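Local atomic coordinates of retinol dehydratase (Spodoptera frugiperda, PDB entry 1X8L), a protein that dehydrates retinol, probably through sulfotransferase chemistry, and binds retinoids, the nucleotide cofactor product PAP and calcium. Residues 11-16 and 34-39; 25-30 and 211-216. The protein carries 2 engineered substitutions. One frame throughout, in Å; residues are numbered along the deposited sequence.

Contact 1 of 2, residues 11-16 and 34-39; sequences YEFREL and TYVKLG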
ATOM      1  N   TYR A  11     -23.978 -19.144   7.255  1.00 28.27           N
ATOM      2  CA  TYR A  11     -22.767 -18.311   7.391  1.00 27.61           C
ATOM      3  C   TYR A  11     -23.055 -16.823   7.553  1.00 26.31           C
ATOM      4  O   TYR A  11     -24.039 -16.310   7.021  1.00 25.71           O
ATOM      5  CB  TYR A  11     -21.844 -18.520   6.187  1.00 27.89           C
ATOM      6  CG  TYR A  11     -21.515 -19.978   5.954  1.00 29.09           C
ATOM      7  CD1 TYR A  11     -21.910 -20.611   4.797  1.00 30.94           C
ATOM      8  CD2 TYR A  11     -20.855 -20.737   6.926  1.00 30.87           C
ATOM      9  CE1 TYR A  11     -21.638 -21.943   4.582  1.00 32.09           C
ATOM     10  CE2 TYR A  11     -20.578 -22.090   6.718  1.00 30.99           C
ATOM     11  CZ  TYR A  11     -20.971 -22.678   5.540  1.00 31.34           C
ATOM     12  OH  TYR A  11     -20.734 -24.000   5.285  1.00 31.24           O
ATOM     13  N   GLU A  12     -22.201 -16.150   8.319  1.00 25.39           N
ATOM     14  CA  GLU A  12     -22.139 -14.687   8.341  1.00 25.32           C
ATOM     15  C   GLU A  12     -21.059 -14.242   7.374  1.00 23.38           C
ATOM     16  O   GLU A  12     -20.273 -15.071   6.931  1.00 22.04           O
ATOM     17  CB  GLU A  12     -21.760 -14.145   9.727  1.00 25.55           C
ATOM     18  CG  GLU A  12     -22.703 -14.500  10.852  1.00 28.96           C
ATOM     19  CD  GLU A  12     -24.073 -13.907  10.663  1.00 32.23           C
ATOM     20  OE1 GLU A  12     -24.317 -12.805  11.222  1.00 34.91           O
ATOM     21  OE2 GLU A  12     -24.897 -14.558   9.971  1.00 31.62           O
ATOM     22  N   PHE A  13     -21.030 -12.940   7.076  1.00 21.97           N
ATOM     23  CA  PHE A  13     -19.893 -12.296   6.414  1.00 21.51           C
ATOM     24  C   PHE A  13     -19.376 -11.139   7.269  1.00 21.47           C
ATOM     25  O   PHE A  13     -20.080 -10.617   8.153  1.00 20.08           O
ATOM     26  CB  PHE A  13     -20.269 -11.776   5.016  1.00 21.85           C
ATOM     27  CG  PHE A  13     -21.108 -10.514   5.048  1.00 22.17           C
ATOM     28  CD1 PHE A  13     -20.510  -9.264   4.987  1.00 22.31           C
ATOM     29  CD2 PHE A  13     -22.491 -10.585   5.163  1.00 22.81           C
ATOM     30  CE1 PHE A  13     -21.263  -8.119   5.054  1.00 24.32           C
ATOM     31  CE2 PHE A  13     -23.266  -9.431   5.218  1.00 22.63           C
ATOM     32  CZ  PHE A  13     -22.655  -8.196   5.171  1.00 23.67           C
ATOM     33  N   ARG A  14     -18.129 -10.742   7.015  1.00 21.17           N
ATOM     34  CA  ARG A  14     -17.578  -9.542   7.642  1.00 21.11           C
ATOM     35  C   ARG A  14     -16.773  -8.715   6.665  1.00 19.70           C
ATOM     36  O   ARG A  14     -16.312  -9.203   5.627  1.00 20.17           O
ATOM     37  CB  ARG A  14     -16.741  -9.895   8.862  1.00 21.96           C
ATOM     38  CG  ARG A  14     -15.831 -11.078   8.673  1.00 26.15           C
ATOM     39  CD  ARG A  14     -14.701 -11.126   9.727  1.00 30.21           C
ATOM     40  NE  ARG A  14     -13.678 -10.151   9.381  1.00 32.73           N
ATOM     41  CZ  ARG A  14     -12.449 -10.418   8.948  1.00 33.39           C
ATOM     42  NH1 ARG A  14     -12.004 -11.660   8.833  1.00 34.36           N
ATOM     43  NH2 ARG A  14     -11.649  -9.410   8.634  1.00 33.75           N
ATOM     44  N   GLU A  15     -16.652  -7.451   6.998  1.00 18.28           N
ATOM     45  CA  GLU A  15     -15.885  -6.497   6.250  1.00 18.48           C
ATOM     46  C   GLU A  15     -14.402  -6.769   6.436  1.00 18.54           C
ATOM     47  O   GLU A  15     -13.999  -7.298   7.472  1.00 17.49           O
ATOM     48  CB  GLU A  15     -16.202  -5.073   6.748  1.00 18.58           C
ATOM     49  CG  GLU A  15     -17.655  -4.628   6.502  1.00 18.88           C
ATOM     50  CD  GLU A  15     -18.052  -4.742   5.028  1.00 19.25           C
ATOM     51  OE1 GLU A  15     -17.230  -4.417   4.145  1.00 15.95           O
ATOM     52  OE2 GLU A  15     -19.188  -5.154   4.760  1.00 19.38           O
ATOM     53  N   LEU A  16     -13.609  -6.409   5.429  1.00 18.14           N
ATOM     54  CA  LEU A  16     -12.153  -6.391   5.561  1.00 18.78           C
ATOM     55  C   LEU A  16     -11.714  -5.372   6.613  1.00 18.91           C
ATOM     56  O   LEU A  16     -12.308  -4.296   6.718  1.00 18.41           O
ATOM     57  CB  LEU A  16     -11.476  -6.062   4.216  1.00 18.76           C
ATOM     58  CG  LEU A  16     -11.765  -7.044   3.077  1.00 19.61           C
ATOM     59  CD1 LEU A  16     -10.850  -6.818   1.836  1.00 21.35           C
ATOM     60  CD2 LEU A  16     -11.652  -8.451   3.575  1.00 20.37           C
ATOM     61  N   THR A  34     -16.170  -4.517  -4.577  1.00 23.91           N
ATOM     62  CA  THR A  34     -15.376  -4.808  -3.372  1.00 23.10           C
ATOM     63  C   THR A  34     -15.678  -6.195  -2.843  1.00 22.46           C
ATOM     64  O   THR A  34     -16.573  -6.860  -3.355  1.00 23.76           O
ATOM     65  CB  THR A  34     -15.558  -3.745  -2.254  1.00 24.06           C
ATOM     66  OG1 THR A  34     -16.841  -3.885  -1.630  1.00 22.99           O
ATOM     67  CG2 THR A  34     -15.525  -2.300  -2.820  1.00 23.47           C
ATOM     68  N   TYR A  35     -14.910  -6.634  -1.847  1.00 21.00           N
ATOM     69  CA  TYR A  35     -14.977  -7.986  -1.302  1.00 20.57           C
ATOM     70  C   TYR A  35     -15.569  -8.014   0.095  1.00 19.18           C
ATOM     71  O   TYR A  35     -15.469  -7.053   0.826  1.00 18.13           O
ATOM     72  CB  TYR A  35     -13.566  -8.569  -1.130  1.00 20.67           C
ATOM     73  CG  TYR A  35     -12.811  -8.964  -2.363  1.00 21.98           C
ATOM     74  CD1 TYR A  35     -11.610  -8.339  -2.683  1.00 23.88           C
ATOM     75  CD2 TYR A  35     -13.231 -10.019  -3.158  1.00 22.18           C
ATOM     76  CE1 TYR A  35     -10.884  -8.707  -3.800  1.00 23.68           C
ATOM     77  CE2 TYR A  35     -12.497 -10.410  -4.275  1.00 22.68           C
ATOM     78  CZ  TYR A  35     -11.326  -9.734  -4.593  1.00 22.65           C
ATOM     79  OH  TYR A  35     -10.574 -10.091  -5.686  1.00 21.29           O
ATOM     80  N   VAL A  36     -16.133  -9.155   0.470  1.00 18.50           N
ATOM     81  CA  VAL A  36     -16.291  -9.515   1.877  1.00 18.57           C
ATOM     82  C   VAL A  36     -15.784 -10.926   2.121  1.00 18.78           C
ATOM     83  O   VAL A  36     -15.582 -11.707   1.168  1.00 18.98           O
ATOM     84  CB  VAL A  36     -17.772  -9.380   2.396  1.00 18.22           C
ATOM     85  CG1 VAL A  36     -18.253  -7.975   2.212  1.00 17.96           C
ATOM     86  CG2 VAL A  36     -18.708 -10.381   1.720  1.00 18.89           C
ATOM     87  N   LYS A  37     -15.576 -11.236   3.406  1.00 19.08           N
ATOM     88  CA  LYS A  37     -15.149 -12.555   3.856  1.00 19.05           C
ATOM     89  C   LYS A  37     -16.369 -13.315   4.365  1.00 18.35           C
ATOM     90  O   LYS A  37     -17.078 -12.847   5.240  1.00 17.51           O
ATOM     91  CB  LYS A  37     -14.098 -12.446   4.964  1.00 19.13           C
ATOM     92  CG  LYS A  37     -12.658 -12.090   4.438  1.00 21.36           C
ATOM     93  CD  LYS A  37     -11.546 -12.478   5.464  1.00 21.78           C
ATOM     94  CE  LYS A  37     -10.164 -12.648   4.829  1.00 22.81           C
ATOM     95  NZ  LYS A  37     -10.027 -13.769   3.760  1.00 22.09           N
ATOM     96  N   LEU A  38     -16.565 -14.517   3.846  1.00 18.52           N
ATOM     97  CA  LEU A  38     -17.806 -15.263   4.013  1.00 18.60           C
ATOM     98  C   LEU A  38     -17.551 -16.570   4.750  1.00 18.84           C
ATOM     99  O   LEU A  38     -16.833 -17.431   4.241  1.00 18.56           O
ATOM    100  CB  LEU A  38     -18.425 -15.565   2.635  1.00 18.56           C
ATOM    101  CG  LEU A  38     -19.786 -16.280   2.595  1.00 18.20           C
ATOM    102  CD1 LEU A  38     -20.762 -15.548   3.509  1.00 19.18           C
ATOM    103  CD2 LEU A  38     -20.382 -16.415   1.199  1.00 18.81           C
ATOM    104  N   GLY A  39     -18.142 -16.695   5.938  1.00 19.65           N
ATOM    105  CA  GLY A  39     -18.165 -17.935   6.715  1.00 20.16           C
ATOM    106  C   GLY A  39     -16.920 -18.046   7.557  1.00 21.05           C
ATOM    107  O   GLY A  39     -16.080 -17.152   7.502  1.00 20.51           O
TER
HETATM  108  O   HOH W   1     -14.881  -5.428   3.170  1.00 32.99           O

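Contact 2 of 2, residues 25-30 and 211-216; sequences KANLGA and KDFWEM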
ATOM      1  N   LYS A  25      -6.397  -3.053  -1.825  1.00 27.75           N
ATOM      2  CA  LYS A  25      -6.451  -1.791  -2.568  1.00 28.81           C
ATOM      3  C   LYS A  25      -5.234  -1.661  -3.477  1.00 28.26           C
ATOM      4  O   LYS A  25      -5.347  -1.167  -4.587  1.00 27.06           O
ATOM      5  CB  LYS A  25      -6.484  -0.560  -1.615  1.00 29.68           C
ATOM      6  CG  LYS A  25      -7.672   0.403  -1.801  1.00 32.11           C
ATOM      7  CD  LYS A  25      -7.232   1.804  -2.225  1.00 35.20           C
ATOM      8  CE  LYS A  25      -6.408   2.495  -1.143  1.00 36.07           C
ATOM      9  NZ  LYS A  25      -6.350   3.963  -1.361  1.00 37.07           N
ATOM     10  N   ALA A  26      -4.082  -2.111  -2.989  1.00 28.20           N
ATOM     11  CA  ALA A  26      -2.834  -1.959  -3.713  1.00 28.61           C
ATOM     12  C   ALA A  26      -2.826  -2.775  -5.000  1.00 28.45           C
ATOM     13  O   ALA A  26      -2.099  -2.440  -5.919  1.00 28.20           O
ATOM     14  CB  ALA A  26      -1.656  -2.331  -2.836  1.00 28.86           C
ATOM     15  N   ASN A  27      -3.624  -3.837  -5.052  1.00 27.71           N
ATOM     16  CA  ASN A  27      -3.873  -4.575  -6.275  1.00 27.74           C
ATOM     17  C   ASN A  27      -5.140  -4.150  -7.017  1.00 28.24           C
ATOM     18  O   ASN A  27      -5.100  -3.922  -8.215  1.00 27.61           O
ATOM     19  CB  ASN A  27      -3.926  -6.079  -5.994  1.00 27.61           C
ATOM     20  CG  ASN A  27      -2.566  -6.658  -5.693  1.00 27.19           C
ATOM     21  OD1 ASN A  27      -1.844  -7.011  -6.596  1.00 26.81           O
ATOM     22  ND2 ASN A  27      -2.213  -6.750  -4.416  1.00 27.81           N
ATOM     23  N   LEU A  28      -6.256  -4.041  -6.307  1.00 29.30           N
ATOM     24  CA  LEU A  28      -7.580  -3.872  -6.935  1.00 30.56           C
ATOM     25  C   LEU A  28      -8.305  -2.641  -6.438  1.00 30.97           C
ATOM     26  O   LEU A  28      -9.515  -2.698  -6.218  1.00 31.97           O
ATOM     27  CB  LEU A  28      -8.488  -5.070  -6.626  1.00 30.51           C
ATOM     28  CG  LEU A  28      -8.159  -6.383  -7.322  1.00 31.62           C
ATOM     29  CD1 LEU A  28      -7.918  -7.454  -6.303  1.00 33.03           C
ATOM     30  CD2 LEU A  28      -9.293  -6.788  -8.252  1.00 34.37           C
ATOM     31  N   GLY A  29      -7.598  -1.526  -6.256  1.00 31.28           N
ATOM     32  CA  GLY A  29      -8.195  -0.359  -5.603  1.00 31.01           C
ATOM     33  C   GLY A  29      -9.139   0.426  -6.481  1.00 30.88           C
ATOM     34  O   GLY A  29     -10.100   1.037  -6.015  1.00 31.64           O
ATOM     35  N   ALA A  30      -8.832   0.435  -7.765  1.00 30.76           N
ATOM     36  CA  ALA A  30      -9.657   1.081  -8.762  1.00 30.65           C
ATOM     37  C   ALA A  30     -10.956   0.284  -9.036  1.00 29.83           C
ATOM     38  O   ALA A  30     -12.041   0.862  -9.075  1.00 30.59           O
ATOM     39  CB  ALA A  30      -8.836   1.263 -10.056  1.00 30.91           C
ATOM     40  N   LYS A 211       4.537  -9.474  -7.449  1.00 20.31           N
ATOM     41  CA  LYS A 211       4.817  -9.640  -6.029  1.00 20.78           C
ATOM     42  C   LYS A 211       3.666  -9.083  -5.154  1.00 21.04           C
ATOM     43  O   LYS A 211       3.259  -9.732  -4.202  1.00 20.14           O
ATOM     44  CB  LYS A 211       6.131  -8.980  -5.647  1.00 20.65           C
ATOM     45  CG  LYS A 211       6.458  -9.104  -4.166  1.00 21.79           C
ATOM     46  CD  LYS A 211       7.824  -8.530  -3.823  1.00 23.31           C
ATOM     47  CE  LYS A 211       8.409  -9.217  -2.580  1.00 25.40           C
ATOM     48  NZ  LYS A 211       9.654  -8.562  -2.119  1.00 24.44           N
ATOM     49  N   ASP A 212       3.147  -7.897  -5.495  1.00 20.76           N
ATOM     50  CA  ASP A 212       1.935  -7.362  -4.847  1.00 20.37           C
ATOM     51  C   ASP A 212       0.768  -8.355  -4.967  1.00 19.63           C
ATOM     52  O   ASP A 212       0.012  -8.553  -4.015  1.00 18.46           O
ATOM     53  CB  ASP A 212       1.495  -6.044  -5.472  1.00 20.20           C
ATOM     54  CG  ASP A 212       2.467  -4.913  -5.225  1.00 20.57           C
ATOM     55  OD1 ASP A 212       2.968  -4.792  -4.112  1.00 20.24           O
ATOM     56  OD2 ASP A 212       2.776  -4.085  -6.107  1.00 22.38           O
ATOM     57  N   PHE A 213       0.631  -8.966  -6.140  1.00 19.18           N
ATOM     58  CA  PHE A 213      -0.423  -9.971  -6.343  1.00 18.95           C
ATOM     59  C   PHE A 213      -0.192 -11.185  -5.462  1.00 18.69           C
ATOM     60  O   PHE A 213      -1.097 -11.628  -4.773  1.00 18.66           O
ATOM     61  CB  PHE A 213      -0.580 -10.376  -7.793  1.00 18.35           C
ATOM     62  CG  PHE A 213      -1.854 -11.144  -8.077  1.00 18.76           C
ATOM     63  CD1 PHE A 213      -3.033 -10.476  -8.348  1.00 19.13           C
ATOM     64  CD2 PHE A 213      -1.859 -12.541  -8.079  1.00 18.97           C
ATOM     65  CE1 PHE A 213      -4.206 -11.186  -8.607  1.00 20.78           C
ATOM     66  CE2 PHE A 213      -3.014 -13.249  -8.326  1.00 20.55           C
ATOM     67  CZ  PHE A 213      -4.203 -12.569  -8.589  1.00 20.61           C
ATOM     68  N   TRP A 214       1.022 -11.714  -5.481  1.00 19.30           N
ATOM     69  CA  TRP A 214       1.398 -12.835  -4.626  1.00 18.31           C
ATOM     70  C   TRP A 214       1.085 -12.596  -3.163  1.00 18.37           C
ATOM     71  O   TRP A 214       0.528 -13.479  -2.479  1.00 19.02           O
ATOM     72  CB  TRP A 214       2.885 -13.164  -4.811  1.00 17.99           C
ATOM     73  CG  TRP A 214       3.366 -14.150  -3.838  1.00 17.47           C
ATOM     74  CD1 TRP A 214       4.254 -13.926  -2.828  1.00 16.93           C
ATOM     75  CD2 TRP A 214       2.979 -15.515  -3.742  1.00 15.82           C
ATOM     76  NE1 TRP A 214       4.433 -15.076  -2.103  1.00 17.01           N
ATOM     77  CE2 TRP A 214       3.665 -16.069  -2.641  1.00 17.36           C
ATOM     78  CE3 TRP A 214       2.093 -16.335  -4.462  1.00 17.46           C
ATOM     79  CZ2 TRP A 214       3.512 -17.411  -2.242  1.00 18.09           C
ATOM     80  CZ3 TRP A 214       1.937 -17.650  -4.087  1.00 16.96           C
ATOM     81  CH2 TRP A 214       2.644 -18.189  -2.969  1.00 16.78           C
ATOM     82  N   GLU A 215       1.439 -11.410  -2.679  1.00 18.44           N
ATOM     83  CA  GLU A 215       1.242 -11.045  -1.294  1.00 19.11           C
ATOM     84  C   GLU A 215      -0.227 -11.227  -0.949  1.00 18.62           C
ATOM     85  O   GLU A 215      -0.557 -11.895   0.017  1.00 18.14           O
ATOM     86  CB  GLU A 215       1.618  -9.572  -1.022  1.00 19.74           C
ATOM     87  CG  GLU A 215       3.064  -9.197  -0.695  1.00 22.69           C
ATOM     88  CD  GLU A 215       3.811 -10.137   0.246  1.00 24.60           C
ATOM     89  OE1 GLU A 215       3.203 -10.739   1.140  1.00 24.68           O
ATOM     90  OE2 GLU A 215       5.052 -10.238   0.095  1.00 26.82           O
ATOM     91  N   MET A 216      -1.090 -10.599  -1.751  1.00 18.39           N
ATOM     92  CA  MET A 216      -2.531 -10.732  -1.641  1.00 19.02           C
ATOM     93  C   MET A 216      -2.973 -12.189  -1.740  1.00 18.92           C
ATOM     94  O   MET A 216      -3.697 -12.676  -0.858  1.00 19.63           O
ATOM     95  CB  MET A 216      -3.237  -9.912  -2.737  1.00 19.14           C
ATOM     96  CG  MET A 216      -4.765  -9.924  -2.693  1.00 20.66           C
ATOM     97  SD  MET A 216      -5.569  -8.895  -4.019  1.00 24.39           S
ATOM     98  CE  MET A 216      -4.744  -9.620  -5.474  1.00 26.62           C
TER

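Contact 1 of 2, residues 11-16 and 34-39
The edge of a small antiparallel sheet is built here, with Phe-13 and Leu-38 as a non-hydrogen-bonded pair and Arg-14 with Lys-37 as the hydrogen-bonded pair beside it. Arg-14 N gives to Lys-37 O at 2.9 Å, and Lys-37 N returns a straighter bond to Arg-14 O (3.1 Å, 171° at the hydrogen). Further along, Gly-39 N donates to Glu-12 O, while Gly-39 CA lies 3.8 Å from Tyr-11 CB. The positive phi of Gly-39 (86°) suits glycine, and a CB would come tightly against the Tyr-11 ring.

On one face, Phe-13 has CG wedged between its backbone N and carbonyl carbon (chi1 75°), which brings the ring beside Val-36: Phe-13 CD1 is 3.8 Å from Val-36 CG1, and Val-36 CG2 packs by Phe-13 CB. With an alanine here, both methyls gone, a gap would probably open beside the Phe-13 ring and let that ring turn more freely. Glu-15 OE2 lies at the edge of the same ring, in its plane, and pairs with Arg-47.

On the other face, Leu-16 CD2 meets Lys-37 CG at 3.9 Å, the chains crossing at about a right angle. Arg-14 runs alongside Lys-37, its NH1 3.5 Å from Lys-37 CD; the charged ends diverge to Glu-20 for the arginine and the carbonyls of Gly-42 and Gly-220 for the lysine. One water links Glu-15 OE1, Leu-16 N and Tyr-35 O. Strand 43-46 flanks 35-38 on its other side, completing a three-stranded antiparallel sheet.

Contact 2 of 2, residues 25-30 and 211-216
Asn-27, on helix 18-28, presses its amide against helix 210-218 and makes the tight part of this contact. Its ND2 donates to Asp-212 O at 2.9 Å, approaching from above the carbonyl plane (74° out of it) instead of along a lone pair. That oxygen already takes the helical bond from Met-216 N at 3.2 Å, on the opposite face of the plane, so two donors grip it. Asn-27 OD1 comes within 3.2 Å of Phe-213 N, but the angle is too poor for a bond.

Met-216 closes the same side. With CG anti to its backbone N (chi1 -178°) the chain runs out toward helix 18-28, then bends at the sulfur to put CE 3.7 Å from Asn-27 CB. Leu-28 crosses it at about a right angle, its CD1 3.6 Å from Met-216 SD.

The other side is looser. The side chain of Asp-212, partly exposed, brings only its CB near the amide, 3.7 Å from Asn-27 OD1. The CB of Ala-26 points toward 211-216 but stops short of touching that segment, and both Ala-26 and Lys-211 are exposed. This is helix-to-helix packing in which a buried asparagine amide bonds to a backbone carbonyl of the neighbouring helix.

Overall arrangement
The centres of the two contacts lie 18 Å apart, and their segments alternate along the chain: 11-16, 25-30, 34-39, then 211-216 far downstream. Helix 18-28 forms the connection between strands 13-14 and 35-38, so one side of contact 2 is cut from the very piece that joins the two sides of contact 1. They also touch, Tyr-35 OH packing 3.8 Å from Leu-28 CD1. Contact 2 joins helix 18-28, close to the N-terminus, to helix 210-218, far along the chain. Neither contact lines a ligand site: the side chain of Leu-28 is about 9 Å and that of Tyr-35 about 11 Å from the bound 4-oxoretinol.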